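Aspartate--tRNA(Asp/Asn) ligase (Thermus thermophilus, PDB 1N9W) attaches L-aspartate, activated by ATP as Asp-AMP, to both tRNA(Asp) and tRNA(Asn) with similar efficiency, acting as a non-discriminating class II aminoacyl-tRNA synthetase. Local coordinates at residues M1-K9 / L36-Q44; R25-L34 / V45-P55. All blocks are in the same frame, centred on the assembly; numbering follows the deposited sequence.

Contact 1. Residues M1-K9 / L36-Q44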
loop_
_atom_site.group_PDB
_atom_site.type_symbol
_atom_site.label_atom_id
_atom_site.label_comp_id
_atom_site.label_asym_id
_atom_site.label_seq_id
_atom_site.Cartn_x
_atom_site.Cartn_y
_atom_site.Cartn_z
ATOM N N MET B 1 16.039 6.029 28.344
ATOM C CA MET B 1 15.459 6.027 26.962
ATOM C C MET B 1 15.705 4.687 26.271
ATOM O O MET B 1 16.763 4.072 26.434
ATOM C CB MET B 1 16.089 7.137 26.108
ATOM C CG MET B 1 17.540 6.849 25.698
ATOM S SD MET B 1 18.267 8.050 24.558
ATOM C CE MET B 1 17.839 7.320 22.947
ATOM N N ARG B 2 14.726 4.251 25.486
ATOM C CA ARG B 2 14.846 2.990 24.767
ATOM C C ARG B 2 15.746 3.184 23.553
ATOM O O ARG B 2 15.546 4.101 22.756
ATOM C CB ARG B 2 13.467 2.478 24.330
ATOM C CG ARG B 2 13.434 0.982 23.976
ATOM C CD ARG B 2 13.560 0.701 22.470
ATOM N NE ARG B 2 13.595 -0.740 22.174
ATOM C CZ ARG B 2 12.997 -1.317 21.130
ATOM N NH1 ARG B 2 12.304 -0.585 20.268
ATOM N NH2 ARG B 2 13.087 -2.628 20.943
ATOM N N VAL B 3 16.752 2.323 23.435
ATOM C CA VAL B 3 17.694 2.376 22.322
ATOM C C VAL B 3 17.665 1.060 21.537
ATOM O O VAL B 3 17.643 -0.021 22.120
ATOM C CB VAL B 3 19.156 2.609 22.827
ATOM C CG1 VAL B 3 20.102 2.737 21.644
ATOM C CG2 VAL B 3 19.220 3.851 23.707
ATOM N N LEU B 4 17.658 1.166 20.212
ATOM C CA LEU B 4 17.667 0.005 19.339
ATOM C C LEU B 4 19.101 -0.506 19.209
ATOM O O LEU B 4 20.058 0.256 19.366
ATOM C CB LEU B 4 17.145 0.388 17.961
ATOM C CG LEU B 4 15.628 0.500 17.804
ATOM C CD1 LEU B 4 15.265 1.261 16.513
ATOM C CD2 LEU B 4 15.056 -0.909 17.768
ATOM N N VAL B 5 19.244 -1.793 18.922
ATOM C CA VAL B 5 20.556 -2.397 18.755
ATOM C C VAL B 5 21.419 -1.657 17.718
ATOM O O VAL B 5 22.621 -1.486 17.909
ATOM C CB VAL B 5 20.418 -3.882 18.347
ATOM C CG1 VAL B 5 21.791 -4.461 17.960
ATOM C CG2 VAL B 5 19.814 -4.676 19.505
ATOM N N ARG B 6 20.810 -1.196 16.633
ATOM C CA ARG B 6 21.597 -0.511 15.617
ATOM C C ARG B 6 22.170 0.840 16.057
ATOM O O ARG B 6 23.179 1.278 15.519
ATOM C CB ARG B 6 20.795 -0.335 14.322
ATOM C CG ARG B 6 19.538 0.506 14.438
ATOM C CD ARG B 6 19.031 0.880 13.057
ATOM N NE ARG B 6 17.673 1.422 13.137
ATOM C CZ ARG B 6 16.588 0.766 12.731
ATOM N NH1 ARG B 6 16.700 -0.453 12.201
ATOM N NH2 ARG B 6 15.399 1.321 12.884
ATOM N N ASP B 7 21.550 1.487 17.038
ATOM C CA ASP B 7 22.037 2.783 17.477
ATOM C C ASP B 7 22.923 2.714 18.717
ATOM O O ASP B 7 23.391 3.737 19.217
ATOM C CB ASP B 7 20.851 3.715 17.729
ATOM C CG ASP B 7 19.944 3.829 16.532
ATOM O OD1 ASP B 7 20.457 4.088 15.425
ATOM O OD2 ASP B 7 18.708 3.656 16.688
ATOM N N LEU B 8 23.162 1.510 19.217
ATOM C CA LEU B 8 23.975 1.379 20.414
ATOM C C LEU B 8 25.381 1.972 20.263
ATOM O O LEU B 8 25.963 2.429 21.246
ATOM C CB LEU B 8 24.054 -0.088 20.854
ATOM C CG LEU B 8 22.735 -0.713 21.322
ATOM C CD1 LEU B 8 22.965 -2.201 21.601
ATOM C CD2 LEU B 8 22.215 -0.002 22.582
ATOM N N LYS B 9 25.926 1.976 19.051
ATOM C CA LYS B 9 27.256 2.547 18.835
ATOM C C LYS B 9 27.377 3.959 19.407
ATOM O O LYS B 9 28.428 4.348 19.914
ATOM C CB LYS B 9 27.593 2.612 17.341
ATOM C CG LYS B 9 28.296 1.380 16.782
ATOM C CD LYS B 9 27.401 0.146 16.775
ATOM C CE LYS B 9 28.154 -1.062 16.231
ATOM N NZ LYS B 9 27.327 -2.303 16.242
ATOM N N LEU B 36 20.244 -10.645 22.893
ATOM C CA LEU B 36 18.926 -10.027 22.772
ATOM C C LEU B 36 18.760 -9.500 21.370
ATOM O O LEU B 36 19.673 -8.866 20.840
ATOM C CB LEU B 36 18.775 -8.860 23.766
ATOM C CG LEU B 36 17.436 -8.103 23.790
ATOM C CD1 LEU B 36 17.193 -7.486 25.182
ATOM C CD2 LEU B 36 17.412 -7.022 22.710
ATOM N N ARG B 37 17.624 -9.762 20.736
ATOM C CA ARG B 37 17.464 -9.198 19.404
ATOM C C ARG B 37 16.203 -8.375 19.265
ATOM O O ARG B 37 15.131 -8.765 19.732
ATOM C CB ARG B 37 17.480 -10.275 18.317
ATOM C CG ARG B 37 16.250 -11.088 18.270
ATOM C CD ARG B 37 15.862 -11.650 16.902
ATOM N NE ARG B 37 14.482 -12.065 17.182
ATOM C CZ ARG B 37 14.137 -13.231 17.715
ATOM N NH1 ARG B 37 15.050 -14.167 17.976
ATOM N NH2 ARG B 37 12.902 -13.383 18.153
ATOM N N ASP B 38 16.340 -7.211 18.649
ATOM C CA ASP B 38 15.167 -6.404 18.430
ATOM C C ASP B 38 14.984 -6.311 16.910
ATOM O O ASP B 38 15.652 -7.043 16.172
ATOM C CB ASP B 38 15.244 -5.030 19.163
ATOM C CG ASP B 38 16.435 -4.182 18.758
ATOM O OD1 ASP B 38 16.917 -4.344 17.619
ATOM O OD2 ASP B 38 16.858 -3.312 19.567
ATOM N N ARG B 39 14.067 -5.468 16.450
ATOM C CA ARG B 39 13.814 -5.368 15.026
ATOM C C ARG B 39 15.018 -4.897 14.228
ATOM O O ARG B 39 15.041 -5.011 13.004
ATOM C CB ARG B 39 12.601 -4.456 14.758
ATOM C CG ARG B 39 12.715 -3.025 15.299
ATOM C CD ARG B 39 11.426 -2.241 15.025
ATOM N NE ARG B 39 11.556 -0.817 15.272
ATOM C CZ ARG B 39 11.377 -0.234 16.451
ATOM N NH1 ARG B 39 11.052 -0.959 17.511
ATOM N NH2 ARG B 39 11.529 1.077 16.565
ATOM N N SER B 40 16.033 -4.389 14.920
ATOM C CA SER B 40 17.229 -3.872 14.230
ATOM C C SER B 40 18.476 -4.745 14.354
ATOM O O SER B 40 19.500 -4.434 13.754
ATOM C CB SER B 40 17.566 -2.463 14.724
ATOM O OG SER B 40 18.108 -2.512 16.031
ATOM N N GLY B 41 18.406 -5.831 15.121
ATOM C CA GLY B 41 19.579 -6.685 15.237
ATOM C C GLY B 41 19.729 -7.425 16.554
ATOM O O GLY B 41 18.774 -7.539 17.328
ATOM N N VAL B 42 20.930 -7.945 16.806
ATOM C CA VAL B 42 21.186 -8.670 18.045
ATOM C C VAL B 42 22.337 -8.059 18.837
ATOM O O VAL B 42 23.300 -7.539 18.272
ATOM C CB VAL B 42 21.521 -10.178 17.801
ATOM C CG1 VAL B 42 20.384 -10.858 17.040
ATOM C CG2 VAL B 42 22.834 -10.314 17.032
ATOM N N VAL B 43 22.217 -8.123 20.153
ATOM C CA VAL B 43 23.248 -7.604 21.027
ATOM C C VAL B 43 23.479 -8.549 22.209
ATOM O O VAL B 43 22.537 -9.159 22.736
ATOM C CB VAL B 43 22.891 -6.191 21.559
ATOM C CG1 VAL B 43 21.656 -6.249 22.473
ATOM C CG2 VAL B 43 24.080 -5.609 22.300
ATOM N N GLN B 44 24.742 -8.680 22.607
ATOM C CA GLN B 44 25.112 -9.523 23.730
ATOM C C GLN B 44 24.800 -8.745 25.002
ATOM O O GLN B 44 25.070 -7.543 25.101
ATOM C CB GLN B 44 26.618 -9.873 23.691
ATOM C CG GLN B 44 27.068 -10.835 24.816
ATOM C CD GLN B 44 28.510 -11.338 24.680
ATOM O OE1 GLN B 44 29.469 -10.694 25.141
ATOM N NE2 GLN B 44 28.667 -12.500 24.042
HETATM O O HOH W 1 16.105 -2.178 22.105
HETATM O O HOH W 2 10.825 1.953 19.455
HETATM O O HOH W 3 13.283 -0.672 12.727
#
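V5 and R6, inside the turn closed by D7 N to L4 O, deliver their backbone N-H groups to the side chains of D38 and S40, the first and third residues of the type I turn D38-G41. V5 N donates to D38 OD2 on its syn lone pair (2.9 Å, 151°), and R6 N donates to S40 OG at 3.1 Å. The acceptors are fixed within the hairpin: D38 OD1 takes both S40 N, closing an Asx turn, and S40 OG at 2.7 Å, the two donors lying off the same face of the carboxylate. With chi1 of D38 at 59°, CG stands between the backbone N and carbonyl carbon, which holds the carboxylate over the turn. V5 is tightly packed: its CG2 lies 3.3 Å from D38 OD2 and 3.8 Å from V43 CG1, while CG1 rests against the carbonyl of V42. L8 extends this apolar side, its side chain crossing that of V43 at about a right angle, CD1 against CG2.

The other flank is looser and watery. L4 CD2 lies over the centre of one face of the R39 guanidinium, 3.9 Å above its plane. At that group's edge a water bridges R39 NH2 to R2 NH1, weakly on the R2 side, and the two NH1 atoms approach to 3.1 Å as two donors. Anions of the second subunit probably offset this like charge: R39 forms salt bridges with E191 and D143 of that subunit, and R6 with the same D143. R2 NH2 donates to L19 O of its own chain. The N-terminal segment thus lies over the hairpin of strands 31-38 and 41-47 in the OB-fold domain, L8 reaching V16 and L18 of strand 15-28, with the turn D38-G41 facing the dimer partner.

Contact 2. Residues R25-L34 / V45-P55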
loop_
_atom_site.group_PDB
_atom_site.type_symbol
_atom_site.label_atom_id
_atom_site.label_comp_id
_atom_site.label_asym_id
_atom_site.label_seq_id
_atom_site.Cartn_x
_atom_site.Cartn_y
_atom_site.Cartn_z
ATOM N N ARG B 25 20.858 -18.070 25.180
ATOM C CA ARG B 25 21.455 -17.857 26.486
ATOM C C ARG B 25 22.562 -18.882 26.726
ATOM O O ARG B 25 22.559 -19.969 26.152
ATOM C CB ARG B 25 20.365 -17.999 27.563
ATOM C CG ARG B 25 19.668 -19.373 27.530
ATOM C CD ARG B 25 18.489 -19.537 28.498
ATOM N NE ARG B 25 18.078 -20.943 28.541
ATOM C CZ ARG B 25 17.198 -21.467 29.391
ATOM N NH1 ARG B 25 16.593 -20.713 30.303
ATOM N NH2 ARG B 25 16.932 -22.768 29.333
ATOM N N ARG B 26 23.514 -18.503 27.565
ATOM C CA ARG B 26 24.629 -19.355 27.961
ATOM C C ARG B 26 24.692 -19.024 29.438
ATOM O O ARG B 26 25.117 -17.933 29.817
ATOM C CB ARG B 26 25.913 -18.914 27.289
ATOM C CG ARG B 26 25.764 -18.705 25.808
ATOM C CD ARG B 26 25.998 -19.979 25.049
ATOM N NE ARG B 26 25.907 -19.780 23.600
ATOM C CZ ARG B 26 24.775 -19.858 22.907
ATOM N NH1 ARG B 26 23.629 -20.126 23.524
ATOM N NH2 ARG B 26 24.796 -19.697 21.593
ATOM N N ASP B 27 24.233 -19.964 30.257
ATOM C CA ASP B 27 24.164 -19.811 31.708
ATOM C C ASP B 27 25.416 -20.349 32.396
ATOM O O ASP B 27 25.590 -21.559 32.496
ATOM C CB ASP B 27 22.945 -20.585 32.222
ATOM C CG ASP B 27 22.556 -20.217 33.638
ATOM O OD1 ASP B 27 23.433 -19.821 34.441
ATOM O OD2 ASP B 27 21.348 -20.352 33.958
ATOM N N LEU B 28 26.284 -19.467 32.881
ATOM C CA LEU B 28 27.484 -19.933 33.563
ATOM C C LEU B 28 27.467 -19.539 35.036
ATOM O O LEU B 28 28.510 -19.253 35.620
ATOM C CB LEU B 28 28.739 -19.377 32.890
ATOM C CG LEU B 28 28.915 -19.684 31.406
ATOM C CD1 LEU B 28 30.158 -18.985 30.905
ATOM C CD2 LEU B 28 29.011 -21.183 31.170
ATOM N N GLY B 29 26.278 -19.523 35.628
ATOM C CA GLY B 29 26.157 -19.177 37.031
ATOM C C GLY B 29 26.385 -17.707 37.348
ATOM O O GLY B 29 25.516 -16.870 37.088
ATOM N N ARG B 30 27.554 -17.399 37.914
ATOM C CA ARG B 30 27.918 -16.034 38.290
ATOM C C ARG B 30 27.813 -15.078 37.114
ATOM O O ARG B 30 27.413 -13.929 37.276
ATOM C CB ARG B 30 29.342 -15.981 38.850
ATOM C CG ARG B 30 29.506 -16.610 40.225
ATOM C CD ARG B 30 30.847 -16.231 40.843
ATOM N NE ARG B 30 30.959 -16.704 42.219
ATOM C CZ ARG B 30 31.888 -16.298 43.083
ATOM N NH1 ARG B 30 32.796 -15.400 42.714
ATOM N NH2 ARG B 30 31.903 -16.784 44.320
ATOM N N ILE B 31 28.199 -15.541 35.933
ATOM C CA ILE B 31 28.089 -14.713 34.747
ATOM C C ILE B 31 27.182 -15.464 33.771
ATOM O O ILE B 31 27.254 -16.691 33.652
ATOM C CB ILE B 31 29.457 -14.444 34.073
ATOM C CG1 ILE B 31 30.069 -15.755 33.593
ATOM C CG2 ILE B 31 30.403 -13.757 35.048
ATOM C CD1 ILE B 31 31.033 -15.572 32.435
ATOM N N GLN B 32 26.314 -14.725 33.094
ATOM C CA GLN B 32 25.396 -15.315 32.137
ATOM C C GLN B 32 25.410 -14.450 30.893
ATOM O O GLN B 32 25.375 -13.222 30.967
ATOM C CB GLN B 32 23.990 -15.402 32.743
ATOM C CG GLN B 32 23.949 -16.300 33.977
ATOM C CD GLN B 32 22.709 -16.109 34.843
ATOM O OE1 GLN B 32 22.316 -14.984 35.160
ATOM N NE2 GLN B 32 22.105 -17.218 35.257
ATOM N N PHE B 33 25.493 -15.101 29.745
ATOM C CA PHE B 33 25.529 -14.400 28.483
ATOM C C PHE B 33 24.194 -14.570 27.787
ATOM O O PHE B 33 23.682 -15.684 27.658
ATOM C CB PHE B 33 26.663 -14.957 27.611
ATOM C CG PHE B 33 28.035 -14.573 28.088
ATOM C CD1 PHE B 33 28.564 -13.322 27.781
ATOM C CD2 PHE B 33 28.799 -15.456 28.854
ATOM C CE1 PHE B 33 29.829 -12.950 28.219
ATOM C CE2 PHE B 33 30.070 -15.094 29.300
ATOM C CZ PHE B 33 30.591 -13.832 28.982
ATOM N N LEU B 34 23.617 -13.453 27.361
ATOM C CA LEU B 34 22.341 -13.475 26.665
ATOM C C LEU B 34 22.536 -12.772 25.349
ATOM O O LEU B 34 23.406 -11.912 25.207
ATOM C CB LEU B 34 21.273 -12.732 27.466
ATOM C CG LEU B 34 21.070 -13.159 28.918
ATOM C CD1 LEU B 34 20.066 -12.225 29.558
ATOM C CD2 LEU B 34 20.599 -14.605 28.984
ATOM N N VAL B 45 24.197 -9.425 25.965
ATOM C CA VAL B 45 23.856 -8.798 27.232
ATOM C C VAL B 45 24.551 -9.660 28.259
ATOM O O VAL B 45 24.511 -10.888 28.175
ATOM C CB VAL B 45 22.322 -8.790 27.471
ATOM C CG1 VAL B 45 22.006 -8.366 28.893
ATOM C CG2 VAL B 45 21.660 -7.826 26.498
ATOM N N VAL B 46 25.225 -9.019 29.207
ATOM C CA VAL B 46 25.924 -9.754 30.239
ATOM C C VAL B 46 25.271 -9.518 31.588
ATOM O O VAL B 46 25.079 -8.379 32.017
ATOM C CB VAL B 46 27.433 -9.347 30.317
ATOM C CG1 VAL B 46 28.142 -10.196 31.365
ATOM C CG2 VAL B 46 28.104 -9.533 28.963
ATOM N N THR B 47 24.914 -10.608 32.248
ATOM C CA THR B 47 24.302 -10.534 33.553
ATOM C C THR B 47 24.865 -11.702 34.375
ATOM O O THR B 47 25.935 -12.221 34.044
ATOM C CB THR B 47 22.742 -10.598 33.412
ATOM O OG1 THR B 47 22.130 -10.363 34.689
ATOM C CG2 THR B 47 22.290 -11.943 32.866
ATOM N N GLY B 48 24.171 -12.098 35.446
ATOM C CA GLY B 48 24.649 -13.191 36.283
ATOM C C GLY B 48 23.730 -13.441 37.468
ATOM O O GLY B 48 22.988 -12.549 37.878
ATOM N N GLY B 49 23.760 -14.660 38.002
ATOM C CA GLY B 49 22.943 -15.018 39.153
ATOM C C GLY B 49 21.430 -14.943 39.000
ATOM O O GLY B 49 20.705 -14.971 39.993
ATOM N N LEU B 50 20.937 -14.866 37.771
ATOM C CA LEU B 50 19.500 -14.783 37.568
ATOM C C LEU B 50 18.901 -16.134 37.226
ATOM O O LEU B 50 19.610 -17.060 36.850
ATOM C CB LEU B 50 19.179 -13.816 36.428
ATOM C CG LEU B 50 19.686 -12.377 36.503
ATOM C CD1 LEU B 50 19.228 -11.630 35.262
ATOM C CD2 LEU B 50 19.161 -11.694 37.764
ATOM N N LYS B 51 17.589 -16.245 37.375
ATOM C CA LYS B 51 16.893 -17.462 37.007
ATOM C C LYS B 51 16.447 -17.122 35.589
ATOM O O LYS B 51 15.417 -16.480 35.387
ATOM C CB LYS B 51 15.690 -17.685 37.924
ATOM C CG LYS B 51 16.075 -17.800 39.392
ATOM C CD LYS B 51 14.882 -18.138 40.259
ATOM C CE LYS B 51 15.294 -18.321 41.704
ATOM N NZ LYS B 51 14.149 -18.832 42.506
ATOM N N LEU B 52 17.250 -17.530 34.616
ATOM C CA LEU B 52 16.979 -17.229 33.217
ATOM C C LEU B 52 15.725 -17.872 32.629
ATOM O O LEU B 52 15.427 -19.040 32.887
ATOM C CB LEU B 52 18.202 -17.609 32.368
ATOM C CG LEU B 52 19.494 -16.837 32.681
ATOM C CD1 LEU B 52 20.652 -17.404 31.865
ATOM C CD2 LEU B 52 19.292 -15.343 32.377
ATOM N N PRO B 53 14.963 -17.098 31.836
ATOM C CA PRO B 53 13.740 -17.591 31.198
ATOM C C PRO B 53 14.147 -18.325 29.923
ATOM O O PRO B 53 15.323 -18.295 29.553
ATOM C CB PRO B 53 12.971 -16.306 30.909
ATOM C CG PRO B 53 14.075 -15.363 30.524
ATOM C CD PRO B 53 15.170 -15.667 31.544
ATOM N N LEU B 54 13.200 -18.974 29.249
ATOM C CA LEU B 54 13.513 -19.710 28.023
ATOM C C LEU B 54 13.760 -18.795 26.826
ATOM O O LEU B 54 13.428 -17.612 26.854
ATOM C CB LEU B 54 12.369 -20.688 27.674
ATOM C CG LEU B 54 12.205 -21.951 28.536
ATOM C CD1 LEU B 54 10.886 -22.697 28.195
ATOM C CD2 LEU B 54 13.409 -22.863 28.302
ATOM N N PRO B 55 14.376 -19.339 25.760
ATOM C CA PRO B 55 14.638 -18.542 24.560
ATOM C C PRO B 55 13.292 -18.076 23.992
ATOM O O PRO B 55 12.268 -18.751 24.163
ATOM C CB PRO B 55 15.345 -19.528 23.634
ATOM C CG PRO B 55 16.068 -20.425 24.591
ATOM C CD PRO B 55 15.065 -20.641 25.696
HETATM O O HOH W 4 19.328 -19.678 35.425
#
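Q32 and L52 approach from opposing sides, L52 CG lying 3.7 Å from Q32 NE2, while the Q32 amide reaches the backbone of L50. Both ends of that amide are used: OE1 accepts from L50 N (3.0 Å, 164°), and NE2 donates to L50 O at 174°, with the acceptor in the amide plane. A second nearly straight bond from NE2 approaches D27 OD1 from above the carboxylate plane, which helps fix the rotation of the amide. With an alanine in place of Q32, L50 N and O would probably lose these mates, and a gap would open beside L52. Beneath these side chains, strands 31-34 and 45-47 run antiparallel at 158° in the OB-fold sheet; Q32-T47 and L34-V45 are hydrogen-bonded pairs, with F33-V46 the non-hydrogen-bonded pair between them. F33 and V46 run alongside with the same heading, CE1 3.9 Å from CG2. On the face of Q32 and L34, the L34 and L52 side chains meet at a slant, CD2 to CD2 3.7 Å. The extended R25 chain carries its guanidinium under L54 and P55: P55 CD sits 4.1 Å above one face, nearer its margin, and NH1 makes a weak, bent bond to P53 O. G49 N donates to G29 O of the type II' turn L28-I31 at 3.0 Å, and a water joins D27 OD2 to L50 O and L52 N.

In the fold
Contacts 1 and 2 occupy opposite ends of the hairpin formed by strands 31-38 and 41-47, their centres about 18 Å apart. They meet through Q44, whose CG lies 3.8 Å from L34 O, and through L36 CB, 4.1 Å from V45 CG2. Contact 1 lies toward the second subunit, whereas no other protein chain of the assembly touches contact 2. Both border the anticodon-binding surface: Q44 and R26, held by contacts 1 and 2 respectively, interact with tRNA, as does E76, whose side chain is about 6 Å from that of V43 and about 4 Å from that of V46.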